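Local coordinates for endoribonuclease ToxN (Pectobacterium atrosepticum, PDB 2XDB), which acts as the RNA-cleaving toxin of a type III toxin-antitoxin system, cutting within AAA(U/G) sequences and bound by the ToxI RNA in a triangular heterohexamer, at residues Glu41-Lys46 / Thr134-Val139; Leu100-Met105 / Arg112-Gln117; Ser67-His72 / Ser125-Ser130. One frame throughout, in Å; residues are numbered along the deposited sequence.

Contact 1. Residues Glu41-Lys46 / Thr134-Val139; sequences EIQGHK and TLRNLV. With SO4 (sulfate ion), chain E; nucleotides of chain B.
A 2.7 Å hydrogen bond from H45 N to I42 O closes the type I' turn of the β-hairpin formed by strands 35-42 and 45-52, and both residues it joins touch the guanidinium group of R136 on helix 125-140. The reciprocal bond from I42 N to H45 O completes this two-residue connection. R136 stretches across from the helix with its chain extended from CG to NE, CG lying anti to the backbone N (chi1 173°), which accounts for its reach over a CA-CA separation of 10.1 Å between I42 and R136. I42 CG2 rests over one guanidinium face, offset toward the rim, 3.6 Å from NH1 of R136; I42 CD1 also packs on NH1. R136 NH2 approaches the edge of the H45 ring near its plane, 4.3 Å from CD2 of H45, while the Q43 carbonyl O lies 3.4 Å above the plane of that ring, over its centre. Polar partners lie beyond the two segments: E154 pairs with R136 NE in a salt bridge, and Y157 OH is hydrogen-bonded to H45 ND1. At the turn, Q43 N donates to O4 of a sulfate ion, probably from the crystallisation liquor, at 2.8 Å (160°). On the helix, N137 ND2 makes a weak bond to OP2 of U21 of chain B, the bound RNA, at 3.3 Å (131°). The chemistry implies an arginine anchored by E154 at NE, with I42 covering one face, its charge probably offset by that carboxylate.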
loop_
_atom_site.group_PDB
_atom_site.type_symbol
_atom_site.label_atom_id
_atom_site.label_comp_id
_atom_site.label_asym_id
_atom_site.label_seq_id
_atom_site.Cartn_x
_atom_site.Cartn_y
_atom_site.Cartn_z
ATOM N N GLU A 41 0.035 -1.973 12.288
ATOM C CA GLU A 41 -0.261 -1.001 13.315
ATOM C C GLU A 41 0.678 -1.241 14.481
ATOM O O GLU A 41 0.599 -2.267 15.137
ATOM C CB GLU A 41 -1.704 -1.125 13.768
ATOM C CG GLU A 41 -2.084 -0.097 14.810
ATOM C CD GLU A 41 -3.584 0.014 15.000
ATOM O OE1 GLU A 41 -4.330 -0.767 14.355
ATOM O OE2 GLU A 41 -4.011 0.885 15.796
ATOM N N ILE A 42 1.584 -0.302 14.726
ATOM C CA ILE A 42 2.627 -0.504 15.727
ATOM C C ILE A 42 3.141 0.827 16.244
ATOM O O ILE A 42 3.208 1.818 15.497
ATOM C CB ILE A 42 3.812 -1.321 15.158
ATOM C CG1 ILE A 42 4.821 -1.642 16.253
ATOM C CG2 ILE A 42 4.508 -0.570 14.020
ATOM C CD1 ILE A 42 5.793 -2.738 15.859
ATOM N N GLN A 43 3.489 0.847 17.528
ATOM C CA GLN A 43 3.954 2.065 18.174
ATOM C C GLN A 43 2.984 3.223 17.971
ATOM O O GLN A 43 3.392 4.376 17.861
ATOM C CB GLN A 43 5.327 2.452 17.632
ATOM C CG GLN A 43 6.435 1.541 18.083
ATOM C CD GLN A 43 6.679 1.615 19.584
ATOM O OE1 GLN A 43 7.613 1.008 20.101
ATOM N NE2 GLN A 43 5.841 2.367 20.288
ATOM N N GLY A 44 1.696 2.914 17.908
ATOM C CA GLY A 44 0.709 3.938 17.635
ATOM C C GLY A 44 0.710 4.483 16.214
ATOM O O GLY A 44 0.195 5.574 15.979
ATOM N N HIS A 45 1.266 3.743 15.255
ATOM C CA HIS A 45 1.152 4.146 13.855
ATOM C C HIS A 45 0.291 3.189 13.046
ATOM O O HIS A 45 0.277 1.986 13.303
ATOM C CB HIS A 45 2.525 4.267 13.205
ATOM C CG HIS A 45 3.520 4.993 14.047
ATOM N ND1 HIS A 45 3.330 6.288 14.470
ATOM C CD2 HIS A 45 4.713 4.601 14.551
ATOM C CE1 HIS A 45 4.367 6.664 15.195
ATOM N NE2 HIS A 45 5.223 5.659 15.257
ATOM N N LYS A 46 -0.418 3.735 12.062
ATOM C CA LYS A 46 -1.182 2.930 11.115
ATOM C C LYS A 46 -0.616 3.087 9.716
ATOM O O LYS A 46 -0.575 4.198 9.176
ATOM C CB LYS A 46 -2.655 3.336 11.138
ATOM C CG LYS A 46 -3.250 3.149 12.510
ATOM C CD LYS A 46 -4.697 3.547 12.615
ATOM C CE LYS A 46 -5.175 3.178 14.009
ATOM N NZ LYS A 46 -6.576 3.568 14.279
ATOM N N THR A 134 8.021 -7.347 9.508
ATOM C CA THR A 134 9.415 -7.741 9.395
ATOM C C THR A 134 10.146 -6.747 8.509
ATOM O O THR A 134 11.325 -6.471 8.705
ATOM C CB THR A 134 9.578 -9.166 8.839
ATOM O OG1 THR A 134 8.824 -10.083 9.638
ATOM C CG2 THR A 134 11.035 -9.585 8.864
ATOM N N LEU A 135 9.429 -6.194 7.541
ATOM C CA LEU A 135 10.016 -5.221 6.634
ATOM C C LEU A 135 10.492 -4.016 7.420
ATOM O O LEU A 135 11.645 -3.586 7.296
ATOM C CB LEU A 135 9.011 -4.804 5.571
ATOM C CG LEU A 135 9.447 -3.680 4.648
ATOM C CD1 LEU A 135 10.672 -4.103 3.867
ATOM C CD2 LEU A 135 8.310 -3.303 3.713
ATOM N N ARG A 136 9.610 -3.484 8.254
ATOM C CA ARG A 136 9.934 -2.289 9.021
ATOM C C ARG A 136 11.043 -2.588 10.027
ATOM O O ARG A 136 11.940 -1.777 10.218
ATOM C CB ARG A 136 8.679 -1.754 9.708
ATOM C CG ARG A 136 8.878 -0.621 10.680
ATOM C CD ARG A 136 7.524 -0.257 11.318
ATOM N NE ARG A 136 7.631 0.868 12.229
ATOM C CZ ARG A 136 7.909 0.759 13.522
ATOM N NH1 ARG A 136 8.084 -0.435 14.065
ATOM N NH2 ARG A 136 8.011 1.848 14.275
ATOM N N ASN A 137 11.002 -3.760 10.652
ATOM C CA ASN A 137 12.056 -4.126 11.592
ATOM C C ASN A 137 13.428 -4.114 10.924
ATOM O O ASN A 137 14.361 -3.486 11.415
ATOM C CB ASN A 137 11.787 -5.491 12.203
ATOM C CG ASN A 137 10.684 -5.455 13.216
ATOM O OD1 ASN A 137 10.406 -4.405 13.799
ATOM N ND2 ASN A 137 10.037 -6.602 13.442
ATOM N N LEU A 138 13.536 -4.801 9.793
ATOM C CA LEU A 138 14.770 -4.807 9.033
ATOM C C LEU A 138 15.211 -3.392 8.685
ATOM O O LEU A 138 16.401 -3.077 8.757
ATOM C CB LEU A 138 14.624 -5.654 7.775
ATOM C CG LEU A 138 14.392 -7.148 8.061
ATOM C CD1 LEU A 138 14.336 -7.974 6.797
ATOM C CD2 LEU A 138 15.481 -7.672 8.947
ATOM N N VAL A 139 14.270 -2.525 8.329
ATOM C CA VAL A 139 14.671 -1.177 7.952
ATOM C C VAL A 139 15.188 -0.403 9.173
ATOM O O VAL A 139 16.177 0.322 9.073
ATOM C CB VAL A 139 13.569 -0.425 7.170
ATOM C CG1 VAL A 139 13.899 1.042 7.041
ATOM C CG2 VAL A 139 13.415 -1.013 5.796
HETATM S S SO4 E . 1.915 -1.985 19.627
HETATM O O1 SO4 E . 1.696 -2.161 21.062
HETATM O O2 SO4 E . 2.182 -3.283 19.013
HETATM O O3 SO4 E . 0.719 -1.396 19.026
HETATM O O4 SO4 E . 3.064 -1.110 19.416
ATOM P P U B 21 11.812 -10.054 13.117
ATOM O OP1 U B 21 10.733 -10.507 12.193
ATOM O OP2 U B 21 12.437 -8.725 12.898
ATOM O "O5'" U B 21 11.291 -10.165 14.616
ATOM C "C5'" U B 21 12.141 -9.847 15.713
ATOM C "C4'" U B 21 11.942 -10.765 16.900
ATOM O "O4'" U B 21 10.551 -10.755 17.332
ATOM C "C3'" U B 21 12.314 -12.234 16.697
ATOM O "O3'" U B 21 12.877 -12.738 17.911
ATOM C "C2'" U B 21 10.951 -12.888 16.486
ATOM O "O2'" U B 21 10.919 -14.270 16.762
ATOM C "C1'" U B 21 10.103 -12.092 17.475
ATOM N N1 U B 21 8.613 -12.167 17.395
ATOM C C2 U B 21 7.951 -12.696 16.293
ATOM O O2 U B 21 8.505 -13.147 15.304
ATOM N N3 U B 21 6.576 -12.681 16.386
ATOM C C4 U B 21 5.798 -12.208 17.428
ATOM O O4 U B 21 4.567 -12.266 17.357
ATOM C C5 U B 21 6.549 -11.679 18.523
ATOM C C6 U B 21 7.887 -11.680 18.463
#

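Contact 2. Residues Leu100-Met105 / Arg112-Gln117; sequences LDLGNM and RMLYKQ
The loop 100-105 runs alongside helix 109-123 with L102 and L114 as its nearest pair, their CA atoms 9.0 Å apart, in the strand-loop-helix connection that follows the last strand (97-99) of the antiparallel sheet. Within the loop, N104 N bonds back to D101 O and M105 N to L102 O. The loop is folded tightly enough for the side chains of D101 and N104 to meet as well, N104 ND2 donating to D101 OD1 from above the carboxylate plane.

Between the segments the packing is apolar. L114 CD1 is the common point: L102 CD2 comes to 3.7 Å from it, L100 CD1 to 3.9 Å, and M105 CE, more loosely, to 4.4 Å. The L100 and L114 side chains cross at about a right angle. With CG beside the backbone N and anti to the carbonyl carbon (chi1 -62°) and chi2 near 180°, L102 sends CD2 to L114 and CD1 to the ring of Y115, 3.8 Å from CE1. F3 of strand 3-6 also packs on L100 and L114, tying the pair to the sheet. The L102 and Y115 side chains come from opposite directions, and Y115 OH ends 3.6 Å from L102 CB.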
loop_
_atom_site.group_PDB
_atom_site.type_symbol
_atom_site.label_atom_id
_atom_site.label_comp_id
_atom_site.label_asym_id
_atom_site.label_seq_id
_atom_site.Cartn_x
_atom_site.Cartn_y
_atom_site.Cartn_z
ATOM N N LEU A 100 -12.600 3.528 0.075
ATOM C CA LEU A 100 -13.424 3.494 -1.130
ATOM C C LEU A 100 -14.835 3.114 -0.680
ATOM O O LEU A 100 -15.005 2.266 0.196
ATOM C CB LEU A 100 -12.910 2.468 -2.151
ATOM C CG LEU A 100 -11.472 2.537 -2.683
ATOM C CD1 LEU A 100 -11.351 1.787 -3.989
ATOM C CD2 LEU A 100 -11.043 3.958 -2.893
ATOM N N ASP A 101 -15.847 3.749 -1.256
ATOM C CA ASP A 101 -17.224 3.387 -0.952
ATOM C C ASP A 101 -17.734 2.405 -1.998
ATOM O O ASP A 101 -18.458 2.799 -2.924
ATOM C CB ASP A 101 -18.110 4.631 -0.936
ATOM C CG ASP A 101 -19.520 4.343 -0.444
ATOM O OD1 ASP A 101 -20.281 5.315 -0.266
ATOM O OD2 ASP A 101 -19.868 3.157 -0.224
ATOM N N LEU A 102 -17.357 1.133 -1.859
ATOM C CA LEU A 102 -17.652 0.142 -2.895
ATOM C C LEU A 102 -19.153 -0.040 -3.075
ATOM O O LEU A 102 -19.629 -0.308 -4.179
ATOM C CB LEU A 102 -16.989 -1.201 -2.594
ATOM C CG LEU A 102 -15.465 -1.272 -2.512
ATOM C CD1 LEU A 102 -15.035 -2.672 -2.128
ATOM C CD2 LEU A 102 -14.831 -0.889 -3.825
ATOM N N GLY A 103 -19.897 0.114 -1.988
ATOM C CA GLY A 103 -21.343 -0.003 -2.050
ATOM C C GLY A 103 -22.018 0.988 -2.995
ATOM O O GLY A 103 -23.024 0.664 -3.619
ATOM N N ASN A 104 -21.480 2.200 -3.093
ATOM C CA ASN A 104 -22.049 3.206 -3.983
ATOM C C ASN A 104 -21.340 3.260 -5.327
ATOM O O ASN A 104 -21.749 4.001 -6.204
ATOM C CB ASN A 104 -22.059 4.600 -3.331
ATOM C CG ASN A 104 -23.131 4.739 -2.245
ATOM O OD1 ASN A 104 -24.311 4.471 -2.478
ATOM N ND2 ASN A 104 -22.719 5.167 -1.056
ATOM N N MET A 105 -20.276 2.483 -5.490
ATOM C CA MET A 105 -19.532 2.495 -6.743
ATOM C C MET A 105 -20.297 1.741 -7.817
ATOM O O MET A 105 -20.749 0.623 -7.591
ATOM C CB MET A 105 -18.149 1.873 -6.573
ATOM C CG MET A 105 -17.067 2.839 -6.131
ATOM S SD MET A 105 -15.427 2.077 -6.261
ATOM C CE MET A 105 -15.687 1.053 -7.710
ATOM N N ARG A 112 -15.020 -5.108 -10.194
ATOM C CA ARG A 112 -14.849 -6.561 -10.203
ATOM C C ARG A 112 -13.427 -6.955 -9.813
ATOM O O ARG A 112 -13.218 -7.907 -9.057
ATOM C CB ARG A 112 -15.197 -7.172 -11.564
ATOM C CG ARG A 112 -16.653 -7.050 -11.961
ATOM C CD ARG A 112 -16.916 -7.732 -13.303
ATOM N NE ARG A 112 -17.852 -6.955 -14.115
ATOM C CZ ARG A 112 -17.497 -6.192 -15.146
ATOM N NH1 ARG A 112 -18.415 -5.511 -15.828
ATOM N NH2 ARG A 112 -16.222 -6.118 -15.506
ATOM N N MET A 113 -12.458 -6.221 -10.340
ATOM C CA MET A 113 -11.055 -6.493 -10.064
ATOM C C MET A 113 -10.790 -6.280 -8.583
ATOM O O MET A 113 -10.173 -7.122 -7.928
ATOM C CB MET A 113 -10.144 -5.574 -10.899
ATOM C CG MET A 113 -8.736 -6.099 -11.067
ATOM S SD MET A 113 -7.558 -4.860 -11.612
ATOM C CE MET A 113 -7.705 -3.679 -10.277
ATOM N N LEU A 114 -11.258 -5.152 -8.055
ATOM C CA LEU A 114 -11.134 -4.881 -6.628
ATOM C C LEU A 114 -11.608 -6.085 -5.803
ATOM O O LEU A 114 -10.996 -6.455 -4.799
ATOM C CB LEU A 114 -11.914 -3.624 -6.249
ATOM C CG LEU A 114 -11.327 -2.325 -6.797
ATOM C CD1 LEU A 114 -12.165 -1.134 -6.385
ATOM C CD2 LEU A 114 -9.903 -2.171 -6.295
ATOM N N TYR A 115 -12.682 -6.716 -6.247
ATOM C CA TYR A 115 -13.242 -7.813 -5.485
ATOM C C TYR A 115 -12.487 -9.104 -5.660
ATOM O O TYR A 115 -12.533 -9.972 -4.793
ATOM C CB TYR A 115 -14.709 -8.013 -5.810
ATOM C CG TYR A 115 -15.589 -7.110 -5.003
ATOM C CD1 TYR A 115 -15.431 -7.010 -3.625
ATOM C CD2 TYR A 115 -16.569 -6.352 -5.608
ATOM C CE1 TYR A 115 -16.237 -6.178 -2.883
ATOM C CE2 TYR A 115 -17.385 -5.526 -4.875
ATOM C CZ TYR A 115 -17.213 -5.437 -3.520
ATOM O OH TYR A 115 -18.029 -4.601 -2.812
ATOM N N LYS A 116 -11.794 -9.252 -6.777
ATOM C CA LYS A 116 -10.939 -10.419 -6.916
ATOM C C LYS A 116 -9.705 -10.190 -6.052
ATOM O O LYS A 116 -9.179 -11.109 -5.435
ATOM C CB LYS A 116 -10.571 -10.652 -8.375
ATOM C CG LYS A 116 -11.720 -11.202 -9.215
ATOM C CD LYS A 116 -11.989 -12.655 -8.872
ATOM C CE LYS A 116 -13.087 -13.243 -9.727
ATOM N NZ LYS A 116 -13.467 -14.604 -9.243
ATOM N N GLN A 117 -9.270 -8.941 -5.982
ATOM C CA GLN A 117 -8.141 -8.597 -5.148
ATOM C C GLN A 117 -8.458 -8.776 -3.660
ATOM O O GLN A 117 -7.658 -9.361 -2.908
ATOM C CB GLN A 117 -7.686 -7.172 -5.448
ATOM C CG GLN A 117 -6.890 -7.046 -6.728
ATOM C CD GLN A 117 -6.554 -5.600 -7.052
ATOM O OE1 GLN A 117 -7.370 -4.704 -6.836
ATOM N NE2 GLN A 117 -5.350 -5.365 -7.578
#

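Contact 3. Residues Ser67-His72 / Ser125-Ser130; sequences SCFKLH and SDKIAS. With nucleotides of chain B.
The aromatic interaction comes first: I128 CG1 of helix 125-140 sits over one face of the F69 ring in a CH-pi contact, 3.9 Å from the ring centroid and 15° off its normal. The carbon is displaced toward the rim on the CD2-CE2 side, being 3.8 Å from CD2 of F69, and I128 CD1 lies against the same side, 3.9 Å from CE2 of F69. With CG anti to the backbone N (chi1 180°), F69 carries its ring out from the strand to the helix, where F69 and I128 have the closest CA atoms, 7.1 Å apart.

Apolar contact at the ring edge comes from K127, whose CD meets CE1 of F69 at 3.7 Å, near the ring plane. The two helix residues therefore meet the ring differently, one over a face and the other at the edge.

Polar contact goes to the RNA rather than between the segments: S67 OG makes a weak hydrogen bond to OP2 of adenosine 5 of chain B at 3.4 Å.

The arrangement packs a helix against an edge strand of the antiparallel sheet of this ToxN/AbiQ-family toxin. Strand 69-73 pairs with strand 80-91, from which I84 also packs on I128. Helix 109-123 also borders the contact, with I121 on I128.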
loop_
_atom_site.group_PDB
_atom_site.type_symbol
_atom_site.label_atom_id
_atom_site.label_comp_id
_atom_site.label_asym_id
_atom_site.label_seq_id
_atom_site.Cartn_x
_atom_site.Cartn_y
_atom_site.Cartn_z
ATOM N N SER A 67 9.519 -6.895 0.164
ATOM C CA SER A 67 9.204 -5.622 -0.474
ATOM C C SER A 67 7.826 -5.608 -1.130
ATOM O O SER A 67 7.151 -4.582 -1.189
ATOM C CB SER A 67 10.249 -5.321 -1.540
ATOM O OG SER A 67 11.539 -5.608 -1.044
ATOM N N CYS A 68 7.421 -6.763 -1.626
ATOM C CA CYS A 68 6.263 -6.869 -2.489
ATOM C C CYS A 68 5.453 -8.073 -2.073
ATOM O O CYS A 68 6.004 -9.121 -1.763
ATOM C CB CYS A 68 6.721 -7.077 -3.944
ATOM S SG CYS A 68 7.870 -5.818 -4.531
ATOM N N PHE A 69 4.142 -7.936 -2.081
ATOM C CA PHE A 69 3.297 -9.101 -2.001
ATOM C C PHE A 69 2.487 -9.182 -3.291
ATOM O O PHE A 69 1.636 -8.324 -3.546
ATOM C CB PHE A 69 2.393 -9.018 -0.772
ATOM C CG PHE A 69 1.482 -10.194 -0.618
ATOM C CD1 PHE A 69 1.951 -11.383 -0.093
ATOM C CD2 PHE A 69 0.158 -10.117 -1.008
ATOM C CE1 PHE A 69 1.113 -12.476 0.043
ATOM C CE2 PHE A 69 -0.690 -11.203 -0.865
ATOM C CZ PHE A 69 -0.212 -12.385 -0.340
ATOM N N LYS A 70 2.769 -10.187 -4.117
ATOM C CA LYS A 70 2.051 -10.352 -5.382
ATOM C C LYS A 70 0.576 -10.739 -5.190
ATOM O O LYS A 70 0.237 -11.540 -4.328
ATOM C CB LYS A 70 2.748 -11.398 -6.245
ATOM C CG LYS A 70 3.779 -10.867 -7.231
ATOM C CD LYS A 70 4.397 -12.021 -8.019
ATOM C CE LYS A 70 4.839 -11.609 -9.418
ATOM N NZ LYS A 70 5.503 -12.735 -10.153
ATOM N N LEU A 71 -0.299 -10.172 -6.003
ATOM C CA LEU A 71 -1.720 -10.500 -5.964
ATOM C C LEU A 71 -2.116 -11.326 -7.183
ATOM O O LEU A 71 -1.650 -11.068 -8.288
ATOM C CB LEU A 71 -2.547 -9.213 -5.965
ATOM C CG LEU A 71 -2.857 -8.542 -4.626
ATOM C CD1 LEU A 71 -1.896 -8.990 -3.559
ATOM C CD2 LEU A 71 -2.857 -7.031 -4.753
ATOM N N HIS A 72 -2.976 -12.315 -6.990
ATOM C CA HIS A 72 -3.636 -12.974 -8.117
ATOM C C HIS A 72 -4.969 -13.556 -7.649
ATOM O O HIS A 72 -5.230 -13.627 -6.448
ATOM C CB HIS A 72 -2.748 -14.056 -8.723
ATOM C CG HIS A 72 -2.482 -15.204 -7.806
ATOM N ND1 HIS A 72 -1.331 -15.303 -7.056
ATOM C CD2 HIS A 72 -3.217 -16.305 -7.514
ATOM C CE1 HIS A 72 -1.369 -16.415 -6.338
ATOM N NE2 HIS A 72 -2.504 -17.039 -6.597
ATOM N N SER A 125 -4.439 -12.039 4.704
ATOM C CA SER A 125 -4.214 -10.851 5.501
ATOM C C SER A 125 -3.059 -11.018 6.506
ATOM O O SER A 125 -2.280 -10.092 6.713
ATOM C CB SER A 125 -5.494 -10.431 6.196
ATOM O OG SER A 125 -5.689 -11.228 7.334
ATOM N N ASP A 126 -2.922 -12.192 7.105
ATOM C CA ASP A 126 -1.883 -12.378 8.115
ATOM C C ASP A 126 -0.483 -12.399 7.514
ATOM O O ASP A 126 0.457 -11.808 8.054
ATOM C CB ASP A 126 -2.142 -13.634 8.941
ATOM C CG ASP A 126 -3.351 -13.489 9.851
ATOM O OD1 ASP A 126 -3.710 -12.338 10.197
ATOM O OD2 ASP A 126 -3.951 -14.522 10.222
ATOM N N LYS A 127 -0.346 -13.085 6.390
ATOM C CA LYS A 127 0.915 -13.084 5.680
ATOM C C LYS A 127 1.326 -11.645 5.387
ATOM O O LYS A 127 2.472 -11.256 5.605
ATOM C CB LYS A 127 0.784 -13.873 4.390
ATOM C CG LYS A 127 2.079 -14.051 3.666
ATOM C CD LYS A 127 1.938 -15.095 2.574
ATOM C CE LYS A 127 1.389 -16.398 3.116
ATOM N NZ LYS A 127 1.426 -17.435 2.056
ATOM N N ILE A 128 0.370 -10.848 4.922
ATOM C CA ILE A 128 0.645 -9.468 4.572
ATOM C C ILE A 128 1.106 -8.644 5.766
ATOM O O ILE A 128 2.082 -7.907 5.674
ATOM C CB ILE A 128 -0.561 -8.800 3.926
ATOM C CG1 ILE A 128 -0.839 -9.439 2.562
ATOM C CG2 ILE A 128 -0.297 -7.307 3.782
ATOM C CD1 ILE A 128 -2.223 -9.107 1.989
ATOM N N ALA A 129 0.413 -8.777 6.892
ATOM C CA ALA A 129 0.785 -8.037 8.090
ATOM C C ALA A 129 2.146 -8.482 8.613
ATOM O O ALA A 129 2.922 -7.690 9.130
ATOM C CB ALA A 129 -0.285 -8.189 9.169
ATOM N N SER A 130 2.436 -9.765 8.474
ATOM C CA SER A 130 3.681 -10.292 8.993
ATOM C C SER A 130 4.856 -9.814 8.155
ATOM O O SER A 130 5.913 -9.491 8.684
ATOM C CB SER A 130 3.632 -11.807 9.037
ATOM O OG SER A 130 4.942 -12.317 9.187
ATOM P P A B 5 13.308 -7.667 -3.781
ATOM O OP1 A B 5 12.063 -8.426 -3.507
ATOM O OP2 A B 5 13.252 -6.191 -3.893
ATOM O "O5'" A B 5 14.421 -8.099 -2.733
ATOM C "C5'" A B 5 15.798 -7.791 -2.871
ATOM C "C4'" A B 5 16.400 -7.426 -1.535
ATOM O "O4'" A B 5 15.347 -7.166 -0.569
ATOM C "C3'" A B 5 17.257 -8.486 -0.867
ATOM O "O3'" A B 5 18.580 -8.491 -1.360
ATOM C "C2'" A B 5 17.187 -8.086 0.597
ATOM O "O2'" A B 5 18.024 -6.958 0.825
ATOM C "C1'" A B 5 15.735 -7.623 0.705
ATOM N N9 A B 5 14.802 -8.699 1.101
ATOM C C8 A B 5 13.673 -9.098 0.425
ATOM N N7 A B 5 13.006 -10.066 1.006
ATOM C C5 A B 5 13.741 -10.317 2.155
ATOM C C6 A B 5 13.551 -11.236 3.197
ATOM N N6 A B 5 12.527 -12.101 3.246
ATOM N N1 A B 5 14.461 -11.225 4.196
ATOM C C2 A B 5 15.477 -10.357 4.144
ATOM N N3 A B 5 15.762 -9.448 3.219
ATOM C C4 A B 5 14.844 -9.480 2.237
#

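Contacts 1 and 3 share helix 125-140 and join it to different parts of one antiparallel sheet, the hairpin turn and one of the two edge strands, 69-73; their centres lie 15 Å apart. Contact 2 packs the loop after strand 97-99 against the preceding helix, 109-123, and meets contact 3 directly, Q117 NE2 lying 4.1 Å from L71 CD2. It is on the opposite side of the chain's centre from contact 1, 28 Å between centres. RNA chain B reaches contact 1 at U21 and contact 3 at adenosine 5, whereas the nearest atom of contact 2 is about 13 Å away. Bound cobalt ions lie about 8 Å from the Y115 side chain and about 9 Å from that of K127.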